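PDB 4KU4: Ras-3 from Cryphonectria parasitica from Cryphonectria parasitica, which belongs to the Ras family of small G proteins, with a P-loop nucleotide-binding fold, and holds guanosine-5'-diphosphate and magnesium in this model. Local coordinates for residues E87-V95 and F135-K146; R53-L64 and E183-R194. All blocks are in the same frame, centred on the assembly; numbering follows the deposited sequence.

Contact 1 (E87-V95 and F135-K146); sequences ELFVIVFDV and FAPSLVVLVGNK. With GDP (guanosine-5'-diphosphate), chain C.
Two parallel strands at the centre of the Ras-family sheet, 88-94 and 140-145, run side by side and end at the guanosine-5'-diphosphate pocket. Backbone hydrogen bonds alternate, beginning with Phe89 N to Leu139 O and ending with Val95 N to Asn145 O (3.0 Å). On one face Val90 CG1 meets Val143 CG2 at 3.5 Å. On the opposite face Ile91 CD1 packs on Val140 CG1, and Gly144 CA lies over the face of the Phe93 ring, 3.7 Å from its centroid; CG of Phe93 sits between the backbone N and the carbonyl carbon (chi1 73°), bringing the ring across to Gly144. At the far end the rings of Phe89 and Phe135 meet obliquely, planes at 75°. The extended Lys146 chain carries NZ into a salt bridge with Asp94 OD2 (2.9 Å), from above the carboxylate plane, while Thr96 OG1 holds Asp94 OD1. Lys146 NZ also bonds Gly24 O and, weakly, GDP O4' (3.3 Å). Asn145 ND2 comes within 3.0 Å of GDP N7; the Asn145 side-chain amide is held by Val25 O, Thr174 OG1 and Ala176 N. Strand 140-145 leads into Asn-Lys-Cys-Asp, the NKxD motif of small G proteins, which meets the nucleotide.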
loop_
_atom_site.group_PDB
_atom_site.type_symbol
_atom_site.label_atom_id
_atom_site.label_comp_id
_atom_site.label_asym_id
_atom_site.label_seq_id
_atom_site.Cartn_x
_atom_site.Cartn_y
_atom_site.Cartn_z
ATOM N N GLU A 87 -0.539 3.970 -10.533
ATOM C CA GLU A 87 -1.550 3.039 -11.036
ATOM C C GLU A 87 -2.184 2.217 -9.909
ATOM O O GLU A 87 -3.377 1.919 -9.936
ATOM C CB GLU A 87 -0.932 2.095 -12.094
ATOM C CG GLU A 87 -1.554 0.682 -12.141
ATOM C CD GLU A 87 -0.876 -0.319 -13.116
ATOM O OE1 GLU A 87 0.336 -0.654 -12.954
ATOM O OE2 GLU A 87 -1.582 -0.814 -14.030
ATOM N N LEU A 88 -1.372 1.852 -8.920
ATOM C CA LEU A 88 -1.797 0.947 -7.871
ATOM C C LEU A 88 -1.506 1.594 -6.534
ATOM O O LEU A 88 -0.615 2.434 -6.433
ATOM C CB LEU A 88 -1.039 -0.372 -7.973
ATOM C CG LEU A 88 -0.976 -1.007 -9.362
ATOM C CD1 LEU A 88 0.065 -2.127 -9.422
ATOM C CD2 LEU A 88 -2.355 -1.518 -9.799
ATOM N N PHE A 89 -2.237 1.179 -5.504
ATOM C CA PHE A 89 -2.192 1.841 -4.215
ATOM C C PHE A 89 -2.158 0.921 -3.011
ATOM O O PHE A 89 -2.901 -0.056 -2.923
ATOM C CB PHE A 89 -3.377 2.807 -4.093
ATOM C CG PHE A 89 -3.358 3.899 -5.117
ATOM C CD1 PHE A 89 -2.710 5.096 -4.857
ATOM C CD2 PHE A 89 -3.948 3.712 -6.356
ATOM C CE1 PHE A 89 -2.667 6.106 -5.799
ATOM C CE2 PHE A 89 -3.913 4.721 -7.309
ATOM C CZ PHE A 89 -3.259 5.919 -7.027
ATOM N N VAL A 90 -1.283 1.264 -2.079
ATOM C CA VAL A 90 -1.197 0.584 -0.810
ATOM C C VAL A 90 -1.557 1.607 0.254
ATOM O O VAL A 90 -0.807 2.558 0.489
ATOM C CB VAL A 90 0.215 0.055 -0.580
ATOM C CG1 VAL A 90 0.309 -0.647 0.776
ATOM C CG2 VAL A 90 0.623 -0.894 -1.726
ATOM N N ILE A 91 -2.725 1.430 0.873
ATOM C CA ILE A 91 -3.197 2.347 1.897
ATOM C C ILE A 91 -2.998 1.705 3.261
ATOM O O ILE A 91 -3.628 0.702 3.580
ATOM C CB ILE A 91 -4.654 2.727 1.627
ATOM C CG1 ILE A 91 -4.763 3.226 0.185
ATOM C CG2 ILE A 91 -5.151 3.759 2.653
ATOM C CD1 ILE A 91 -6.142 3.795 -0.151
ATOM N N VAL A 92 -2.082 2.278 4.036
ATOM C CA VAL A 92 -1.625 1.672 5.280
ATOM C C VAL A 92 -2.279 2.286 6.523
ATOM O O VAL A 92 -2.419 3.513 6.646
ATOM C CB VAL A 92 -0.091 1.812 5.407
ATOM C CG1 VAL A 92 0.428 1.013 6.596
ATOM C CG2 VAL A 92 0.581 1.354 4.126
ATOM N N PHE A 93 -2.673 1.423 7.451
ATOM C CA PHE A 93 -3.080 1.876 8.779
ATOM C C PHE A 93 -2.337 1.049 9.832
ATOM O O PHE A 93 -1.668 0.068 9.492
ATOM C CB PHE A 93 -4.601 1.828 8.954
ATOM C CG PHE A 93 -5.169 0.455 9.092
ATOM C CD1 PHE A 93 -5.370 -0.101 10.352
ATOM C CD2 PHE A 93 -5.575 -0.257 7.970
ATOM C CE1 PHE A 93 -5.925 -1.369 10.493
ATOM C CE2 PHE A 93 -6.136 -1.520 8.100
ATOM C CZ PHE A 93 -6.316 -2.075 9.369
ATOM N N ASP A 94 -2.413 1.500 11.084
ATOM C CA ASP A 94 -1.670 0.930 12.203
ATOM C C ASP A 94 -2.726 0.218 13.013
ATOM O O ASP A 94 -3.689 0.849 13.443
ATOM C CB ASP A 94 -1.035 2.091 12.994
ATOM C CG ASP A 94 -0.298 1.645 14.254
ATOM O OD1 ASP A 94 -0.481 0.513 14.735
ATOM O OD2 ASP A 94 0.481 2.465 14.768
ATOM N N VAL A 95 -2.593 -1.095 13.189
ATOM C CA VAL A 95 -3.675 -1.836 13.815
ATOM C C VAL A 95 -3.834 -1.429 15.275
ATOM O O VAL A 95 -4.863 -1.716 15.881
ATOM C CB VAL A 95 -3.526 -3.380 13.719
ATOM C CG1 VAL A 95 -3.492 -3.840 12.258
ATOM C CG2 VAL A 95 -2.317 -3.861 14.509
ATOM N N PHE A 135 -10.231 2.533 -13.709
ATOM C CA PHE A 135 -9.748 2.169 -12.383
ATOM C C PHE A 135 -10.793 1.338 -11.646
ATOM O O PHE A 135 -11.995 1.535 -11.826
ATOM C CB PHE A 135 -9.408 3.427 -11.576
ATOM C CG PHE A 135 -8.630 3.154 -10.326
ATOM C CD1 PHE A 135 -9.259 3.127 -9.098
ATOM C CD2 PHE A 135 -7.268 2.901 -10.380
ATOM C CE1 PHE A 135 -8.548 2.871 -7.946
ATOM C CE2 PHE A 135 -6.551 2.635 -9.223
ATOM C CZ PHE A 135 -7.194 2.620 -8.009
ATOM N N ALA A 136 -10.325 0.413 -10.813
ATOM C CA ALA A 136 -11.205 -0.426 -10.007
ATOM C C ALA A 136 -10.660 -0.554 -8.583
ATOM O O ALA A 136 -9.451 -0.478 -8.376
ATOM C CB ALA A 136 -11.347 -1.801 -10.638
ATOM N N PRO A 137 -11.550 -0.760 -7.600
ATOM C CA PRO A 137 -11.126 -0.870 -6.200
ATOM C C PRO A 137 -10.131 -1.994 -5.947
ATOM O O PRO A 137 -9.426 -1.929 -4.947
ATOM C CB PRO A 137 -12.433 -1.165 -5.454
ATOM C CG PRO A 137 -13.497 -0.646 -6.319
ATOM C CD PRO A 137 -13.014 -0.855 -7.735
ATOM N N SER A 138 -10.071 -2.999 -6.821
ATOM C CA SER A 138 -9.115 -4.085 -6.628
ATOM C C SER A 138 -7.662 -3.636 -6.838
ATOM O O SER A 138 -6.735 -4.368 -6.506
ATOM C CB SER A 138 -9.444 -5.280 -7.538
ATOM O OG SER A 138 -9.446 -4.896 -8.901
ATOM N N LEU A 139 -7.461 -2.431 -7.370
ATOM C CA LEU A 139 -6.102 -1.921 -7.586
ATOM C C LEU A 139 -5.572 -1.247 -6.327
ATOM O O LEU A 139 -4.484 -0.657 -6.315
ATOM C CB LEU A 139 -6.054 -0.955 -8.785
ATOM C CG LEU A 139 -6.484 -1.576 -10.120
ATOM C CD1 LEU A 139 -6.235 -0.650 -11.284
ATOM C CD2 LEU A 139 -5.752 -2.892 -10.340
ATOM N N VAL A 140 -6.362 -1.334 -5.266
ATOM C CA VAL A 140 -5.984 -0.812 -3.968
ATOM C C VAL A 140 -5.880 -1.956 -2.975
ATOM O O VAL A 140 -6.668 -2.898 -3.020
ATOM C CB VAL A 140 -7.044 0.182 -3.434
ATOM C CG1 VAL A 140 -6.655 0.685 -2.071
ATOM C CG2 VAL A 140 -7.218 1.333 -4.411
ATOM N N VAL A 141 -4.908 -1.878 -2.081
ATOM C CA VAL A 141 -4.877 -2.815 -0.961
ATOM C C VAL A 141 -4.815 -2.039 0.344
ATOM O O VAL A 141 -4.011 -1.114 0.495
ATOM C CB VAL A 141 -3.728 -3.874 -1.061
ATOM C CG1 VAL A 141 -2.360 -3.220 -1.161
ATOM C CG2 VAL A 141 -3.788 -4.857 0.133
ATOM N N LEU A 142 -5.703 -2.384 1.273
ATOM C CA LEU A 142 -5.639 -1.828 2.615
ATOM C C LEU A 142 -4.731 -2.706 3.443
ATOM O O LEU A 142 -4.935 -3.918 3.508
ATOM C CB LEU A 142 -7.014 -1.813 3.263
ATOM C CG LEU A 142 -8.093 -0.851 2.785
ATOM C CD1 LEU A 142 -9.378 -1.324 3.420
ATOM C CD2 LEU A 142 -7.785 0.600 3.183
ATOM N N VAL A 143 -3.750 -2.093 4.091
ATOM C CA VAL A 143 -2.760 -2.837 4.856
ATOM C C VAL A 143 -2.864 -2.522 6.338
ATOM O O VAL A 143 -2.744 -1.372 6.744
ATOM C CB VAL A 143 -1.328 -2.534 4.367
ATOM C CG1 VAL A 143 -0.282 -3.115 5.322
ATOM C CG2 VAL A 143 -1.114 -3.051 2.950
ATOM N N GLY A 144 -3.108 -3.539 7.148
ATOM C CA GLY A 144 -3.105 -3.362 8.597
ATOM C C GLY A 144 -1.715 -3.687 9.112
ATOM O O GLY A 144 -1.387 -4.856 9.290
ATOM N N ASN A 145 -0.907 -2.654 9.354
ATOM C CA ASN A 145 0.495 -2.847 9.720
ATOM C C ASN A 145 0.683 -2.870 11.230
ATOM O O ASN A 145 -0.218 -2.485 11.977
ATOM C CB ASN A 145 1.370 -1.758 9.097
ATOM C CG ASN A 145 2.863 -2.047 9.250
ATOM O OD1 ASN A 145 3.311 -3.177 9.044
ATOM N ND2 ASN A 145 3.640 -1.018 9.586
ATOM N N LYS A 146 1.855 -3.341 11.652
ATOM C CA LYS A 146 2.224 -3.509 13.056
ATOM C C LYS A 146 1.458 -4.665 13.697
ATOM O O LYS A 146 1.086 -4.608 14.869
ATOM C CB LYS A 146 2.050 -2.207 13.859
ATOM C CG LYS A 146 2.513 -0.935 13.154
ATOM C CD LYS A 146 2.923 0.135 14.151
ATOM C CE LYS A 146 3.293 1.444 13.441
ATOM N NZ LYS A 146 3.341 2.589 14.398
HETATM P PB GDP C . 5.354 6.290 8.362
HETATM O O1B GDP C . 6.348 6.284 7.225
HETATM O O2B GDP C . 4.008 5.775 7.862
HETATM O O3B GDP C . 5.209 7.686 8.934
HETATM O O3A GDP C . 5.887 5.280 9.510
HETATM P PA GDP C . 7.420 4.787 9.765
HETATM O O1A GDP C . 7.866 3.758 8.750
HETATM O O2A GDP C . 8.395 5.937 9.842
HETATM O "O5'" GDP C . 7.292 4.050 11.182
HETATM C "C5'" GDP C . 6.838 4.803 12.310
HETATM C "C4'" GDP C . 7.215 4.024 13.559
HETATM O "O4'" GDP C . 6.538 2.786 13.493
HETATM C "C3'" GDP C . 8.694 3.702 13.636
HETATM O "O3'" GDP C . 9.134 3.799 15.004
HETATM C "C2'" GDP C . 8.766 2.263 13.188
HETATM O "O2'" GDP C . 9.866 1.573 13.781
HETATM C "C1'" GDP C . 7.441 1.719 13.683
HETATM N N9 GDP C . 6.929 0.595 12.873
HETATM C C8 GDP C . 6.658 0.603 11.553
HETATM N N7 GDP C . 6.177 -0.600 11.161
HETATM C C5 GDP C . 6.128 -1.387 12.251
HETATM C C6 GDP C . 5.729 -2.770 12.549
HETATM O O6 GDP C . 5.300 -3.510 11.649
HETATM N N1 GDP C . 5.828 -3.199 13.815
HETATM C C2 GDP C . 6.286 -2.434 14.807
HETATM N N2 GDP C . 6.359 -2.971 16.049
HETATM N N3 GDP C . 6.678 -1.150 14.609
HETATM C C4 GDP C . 6.622 -0.597 13.375
HETATM O O HOH W 1 2.021 2.386 16.640
#

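Contact 2 (R53-L64 and E183-R194); sequences RQCVIDGIPSHL and EEAFFSVVRADR
Phe187 CG lies anti to its carbonyl carbon (chi1 -63°), turning the ring from helix 183-194 to the beta hairpin 53-64, while Ile57 CG1, likewise anti to its carbonyl carbon (chi1 -58°), comes down over that ring's centre. Ile57 CG1 sits almost on the ring normal, a CH-pi contact 3.8 Å from the Phe187 centroid. Leu64 CD1 reaches the ring edge at Phe187 CE1, and Cys55 SG approaches obliquely, 3.8 Å from the same CE1. Val190 closes this apolar patch against Ile57 CD1 and Leu64 CD2.

Arg53 NH1 and NH2 both grip Glu183 OE2 in a salt bridge, each at 2.8 Å, end-on and from the same face of the carboxylate; NH2 also bonds Leu34 O. A second salt bridge joins Arg191 side-on to Asp58, with NE to OD2 at 2.9 Å and NH2 to OD1 at 3.1 Å, the two planes 26° apart. The extended Arg194 slides past Ile60 to the type I' turn, where its NH1 donates to Ile57 O at 2.8 Å. That carbonyl already accepts Ile60 N from its opposite face, so the turn is tied both to itself and to the helix. Arg194 NH2 adds a weak bond to Ser62 OG.

The hairpin forms one edge of the sheet; helix 182-196 packs across it, with Phe186 and Glu183 touching Leu34 of helix 27-35 and Val190 touching Leu88 of strand 88-94.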
loop_
_atom_site.group_PDB
_atom_site.type_symbol
_atom_site.label_atom_id
_atom_site.label_comp_id
_atom_site.label_asym_id
_atom_site.label_seq_id
_atom_site.Cartn_x
_atom_site.Cartn_y
_atom_site.Cartn_z
ATOM N N ARG A 53 11.760 -2.200 -6.444
ATOM C CA ARG A 53 11.935 -3.631 -6.210
ATOM C C ARG A 53 11.853 -4.380 -7.540
ATOM O O ARG A 53 10.814 -4.390 -8.203
ATOM C CB ARG A 53 10.871 -4.155 -5.237
ATOM C CG ARG A 53 10.830 -5.699 -5.112
ATOM C CD ARG A 53 11.985 -6.256 -4.286
ATOM N NE ARG A 53 12.048 -7.718 -4.368
ATOM C CZ ARG A 53 11.457 -8.553 -3.517
ATOM N NH1 ARG A 53 11.563 -9.861 -3.694
ATOM N NH2 ARG A 53 10.756 -8.093 -2.494
ATOM N N GLN A 54 12.967 -4.983 -7.948
ATOM C CA GLN A 54 12.938 -5.930 -9.043
ATOM C C GLN A 54 12.573 -7.259 -8.415
ATOM O O GLN A 54 13.119 -7.624 -7.364
ATOM C CB GLN A 54 14.308 -6.026 -9.721
ATOM C CG GLN A 54 14.710 -4.755 -10.433
ATOM C CD GLN A 54 15.946 -4.934 -11.306
ATOM O OE1 GLN A 54 17.081 -4.841 -10.832
ATOM N NE2 GLN A 54 15.725 -5.178 -12.589
ATOM N N CYS A 55 11.630 -7.958 -9.034
ATOM C CA CYS A 55 11.156 -9.229 -8.497
ATOM C C CYS A 55 10.527 -10.044 -9.608
ATOM O O CYS A 55 10.414 -9.587 -10.748
ATOM C CB CYS A 55 10.119 -8.983 -7.381
ATOM S SG CYS A 55 8.767 -7.840 -7.842
ATOM N N VAL A 56 10.142 -11.267 -9.265
ATOM C CA VAL A 56 9.323 -12.093 -10.131
ATOM C C VAL A 56 8.026 -12.369 -9.379
ATOM O O VAL A 56 8.044 -12.973 -8.307
ATOM C CB VAL A 56 10.007 -13.438 -10.454
ATOM C CG1 VAL A 56 9.162 -14.228 -11.439
ATOM C CG2 VAL A 56 11.393 -13.202 -11.025
ATOM N N ILE A 57 6.913 -11.886 -9.925
ATOM C CA ILE A 57 5.609 -12.108 -9.327
ATOM C C ILE A 57 4.836 -13.129 -10.152
ATOM O O ILE A 57 4.515 -12.896 -11.321
ATOM C CB ILE A 57 4.796 -10.785 -9.237
ATOM C CG1 ILE A 57 5.557 -9.745 -8.415
ATOM C CG2 ILE A 57 3.451 -11.045 -8.615
ATOM C CD1 ILE A 57 5.045 -8.258 -8.608
ATOM N N ASP A 58 4.557 -14.279 -9.548
ATOM C CA ASP A 58 3.846 -15.347 -10.240
ATOM C C ASP A 58 4.434 -15.599 -11.626
ATOM O O ASP A 58 3.715 -15.594 -12.621
ATOM C CB ASP A 58 2.345 -15.029 -10.330
ATOM C CG ASP A 58 1.699 -14.909 -8.970
ATOM O OD1 ASP A 58 2.289 -15.424 -7.993
ATOM O OD2 ASP A 58 0.608 -14.310 -8.871
ATOM N N GLY A 59 5.749 -15.794 -11.671
ATOM C CA GLY A 59 6.449 -16.165 -12.890
ATOM C C GLY A 59 6.791 -15.030 -13.838
ATOM O O GLY A 59 7.538 -15.228 -14.789
ATOM N N ILE A 60 6.232 -13.847 -13.599
ATOM C CA ILE A 60 6.465 -12.708 -14.480
ATOM C C ILE A 60 7.438 -11.707 -13.848
ATOM O O ILE A 60 7.145 -11.145 -12.788
ATOM C CB ILE A 60 5.151 -11.958 -14.799
ATOM C CG1 ILE A 60 4.084 -12.920 -15.318
ATOM C CG2 ILE A 60 5.409 -10.815 -15.790
ATOM C CD1 ILE A 60 4.527 -13.734 -16.495
ATOM N N PRO A 61 8.600 -11.481 -14.490
ATOM C CA PRO A 61 9.529 -10.463 -13.980
ATOM C C PRO A 61 8.846 -9.109 -13.957
ATOM O O PRO A 61 8.247 -8.711 -14.963
ATOM C CB PRO A 61 10.655 -10.458 -15.024
ATOM C CG PRO A 61 10.599 -11.835 -15.637
ATOM C CD PRO A 61 9.129 -12.145 -15.698
ATOM N N SER A 62 8.937 -8.431 -12.816
ATOM C CA SER A 62 8.298 -7.134 -12.591
ATOM C C SER A 62 9.287 -6.185 -11.930
ATOM O O SER A 62 10.222 -6.617 -11.256
ATOM C CB SER A 62 7.067 -7.289 -11.699
ATOM O OG SER A 62 6.267 -8.386 -12.121
ATOM N N HIS A 63 9.078 -4.889 -12.124
ATOM C CA HIS A 63 9.927 -3.871 -11.512
ATOM C C HIS A 63 9.003 -2.806 -10.937
ATOM O O HIS A 63 8.446 -1.998 -11.663
ATOM C CB HIS A 63 10.892 -3.282 -12.548
ATOM C CG HIS A 63 12.018 -2.480 -11.953
ATOM N ND1 HIS A 63 13.082 -2.028 -12.700
ATOM C CD2 HIS A 63 12.238 -2.057 -10.685
ATOM C CE1 HIS A 63 13.917 -1.364 -11.916
ATOM N NE2 HIS A 63 13.430 -1.369 -10.692
ATOM N N LEU A 64 8.828 -2.843 -9.627
ATOM C CA LEU A 64 7.899 -1.959 -8.947
ATOM C C LEU A 64 8.623 -0.672 -8.574
ATOM O O LEU A 64 9.748 -0.703 -8.084
ATOM C CB LEU A 64 7.359 -2.636 -7.692
ATOM C CG LEU A 64 6.913 -4.098 -7.826
ATOM C CD1 LEU A 64 6.361 -4.659 -6.503
ATOM C CD2 LEU A 64 5.877 -4.222 -8.938
ATOM N N GLU A 183 5.679 -8.847 1.260
ATOM C CA GLU A 183 5.594 -9.087 -0.185
ATOM C C GLU A 183 4.157 -9.379 -0.642
ATOM O O GLU A 183 3.717 -8.888 -1.681
ATOM C CB GLU A 183 6.551 -10.206 -0.649
ATOM C CG GLU A 183 8.005 -9.785 -0.686
ATOM C CD GLU A 183 8.911 -10.854 -1.270
ATOM O OE1 GLU A 183 8.423 -11.967 -1.578
ATOM O OE2 GLU A 183 10.120 -10.574 -1.402
ATOM N N GLU A 184 3.423 -10.180 0.128
ATOM C CA GLU A 184 2.040 -10.486 -0.221
ATOM C C GLU A 184 1.226 -9.205 -0.381
ATOM O O GLU A 184 0.418 -9.078 -1.294
ATOM C CB GLU A 184 1.406 -11.389 0.836
ATOM C CG GLU A 184 1.843 -12.849 0.719
ATOM C CD GLU A 184 3.244 -13.136 1.239
ATOM O OE1 GLU A 184 3.941 -12.240 1.775
ATOM O OE2 GLU A 184 3.662 -14.300 1.095
ATOM N N ALA A 185 1.460 -8.243 0.502
ATOM C CA ALA A 185 0.694 -7.006 0.476
ATOM C C ALA A 185 0.942 -6.224 -0.814
ATOM O O ALA A 185 -0.005 -5.886 -1.524
ATOM C CB ALA A 185 1.030 -6.172 1.666
ATOM N N PHE A 186 2.208 -5.927 -1.109
ATOM C CA PHE A 186 2.549 -5.184 -2.320
ATOM C C PHE A 186 2.193 -5.937 -3.598
ATOM O O PHE A 186 1.679 -5.345 -4.548
ATOM C CB PHE A 186 4.043 -4.836 -2.359
ATOM C CG PHE A 186 4.434 -3.709 -1.446
ATOM C CD1 PHE A 186 4.357 -2.394 -1.883
ATOM C CD2 PHE A 186 4.912 -3.957 -0.166
ATOM C CE1 PHE A 186 4.720 -1.353 -1.063
ATOM C CE2 PHE A 186 5.285 -2.906 0.658
ATOM C CZ PHE A 186 5.182 -1.601 0.205
ATOM N N PHE A 187 2.490 -7.237 -3.643
ATOM C CA PHE A 187 2.225 -7.986 -4.862
ATOM C C PHE A 187 0.722 -8.162 -5.109
ATOM O O PHE A 187 0.302 -8.419 -6.231
ATOM C CB PHE A 187 2.901 -9.360 -4.824
ATOM C CG PHE A 187 4.397 -9.313 -4.745
ATOM C CD1 PHE A 187 5.092 -8.116 -4.834
ATOM C CD2 PHE A 187 5.113 -10.483 -4.586
ATOM C CE1 PHE A 187 6.475 -8.089 -4.762
ATOM C CE2 PHE A 187 6.494 -10.465 -4.512
ATOM C CZ PHE A 187 7.175 -9.266 -4.607
ATOM N N SER A 188 -0.085 -8.007 -4.065
ATOM C CA SER A 188 -1.518 -8.237 -4.195
ATOM C C SER A 188 -2.161 -7.345 -5.248
ATOM O O SER A 188 -3.059 -7.778 -5.967
ATOM C CB SER A 188 -2.239 -8.100 -2.842
ATOM O OG SER A 188 -2.272 -6.752 -2.385
ATOM N N VAL A 189 -1.702 -6.101 -5.354
ATOM C CA VAL A 189 -2.339 -5.190 -6.295
ATOM C C VAL A 189 -1.866 -5.444 -7.718
ATOM O O VAL A 189 -2.604 -5.215 -8.680
ATOM C CB VAL A 189 -2.150 -3.720 -5.901
ATOM C CG1 VAL A 189 -3.114 -3.357 -4.759
ATOM C CG2 VAL A 189 -0.713 -3.436 -5.516
ATOM N N VAL A 190 -0.642 -5.934 -7.857
ATOM C CA VAL A 190 -0.168 -6.362 -9.167
ATOM C C VAL A 190 -0.966 -7.582 -9.630
ATOM O O VAL A 190 -1.401 -7.650 -10.782
ATOM C CB VAL A 190 1.325 -6.738 -9.145
ATOM C CG1 VAL A 190 1.732 -7.341 -10.509
ATOM C CG2 VAL A 190 2.183 -5.509 -8.770
ATOM N N ARG A 191 -1.146 -8.532 -8.718
ATOM C CA ARG A 191 -1.907 -9.746 -8.993
ATOM C C ARG A 191 -3.333 -9.407 -9.393
ATOM O O ARG A 191 -3.884 -10.011 -10.314
ATOM C CB ARG A 191 -1.888 -10.674 -7.782
ATOM C CG ARG A 191 -0.552 -11.373 -7.599
ATOM C CD ARG A 191 -0.479 -12.228 -6.359
ATOM N NE ARG A 191 0.781 -12.969 -6.340
ATOM C CZ ARG A 191 1.585 -13.075 -5.288
ATOM N NH1 ARG A 191 1.265 -12.492 -4.148
ATOM N NH2 ARG A 191 2.722 -13.769 -5.383
ATOM N N ALA A 192 -3.923 -8.420 -8.721
ATOM C CA ALA A 192 -5.292 -8.017 -9.031
ATOM C C ALA A 192 -5.394 -7.389 -10.423
ATOM O O ALA A 192 -6.322 -7.676 -11.179
ATOM C CB ALA A 192 -5.822 -7.055 -7.969
ATOM N N ASP A 193 -4.433 -6.535 -10.757
ATOM C CA ASP A 193 -4.392 -5.885 -12.066
ATOM C C ASP A 193 -4.335 -6.931 -13.175
ATOM O O ASP A 193 -5.018 -6.819 -14.188
ATOM C CB ASP A 193 -3.190 -4.940 -12.156
ATOM C CG ASP A 193 -3.167 -4.144 -13.441
ATOM O OD1 ASP A 193 -4.257 -3.858 -13.987
ATOM O OD2 ASP A 193 -2.058 -3.793 -13.899
ATOM N N ARG A 194 -3.529 -7.964 -12.970
ATOM C CA ARG A 194 -3.433 -9.039 -13.952
ATOM C C ARG A 194 -4.688 -9.896 -14.020
ATOM O O ARG A 194 -5.050 -10.393 -15.084
ATOM C CB ARG A 194 -2.248 -9.929 -13.636
ATOM C CG ARG A 194 -0.940 -9.224 -13.774
ATOM C CD ARG A 194 0.188 -10.170 -13.406
ATOM N NE ARG A 194 1.443 -9.449 -13.269
ATOM C CZ ARG A 194 2.563 -10.000 -12.815
ATOM N NH1 ARG A 194 2.577 -11.281 -12.453
ATOM N NH2 ARG A 194 3.656 -9.266 -12.710
HETATM O O HOH W 2 5.311 -14.721 -6.874
HETATM O O HOH W 3 1.375 -13.669 -13.027
#

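How the contacts relate
Both contacts draw on one six-stranded mixed sheet, their centres about 14 Å apart. Contact 1 pairs two interior strands near the centre of the molecule, while contact 2 holds the edge hairpin, with strand 15-20 lying between the hairpin and strand 88-94. Along the chain the order is 53-64, 87-95, 135-146, 183-194, so contact 1 falls entirely between the halves of contact 2. Helix 182-196 links them directly: Val189 CG1 packs 3.4 Å from Leu139 O, and Ser188 OG lies 3.5 Å from Val141 CB. This late helix therefore spans from the hairpin to the strand that ends at the nucleotide, joining sheet edge and centre in a single compact domain.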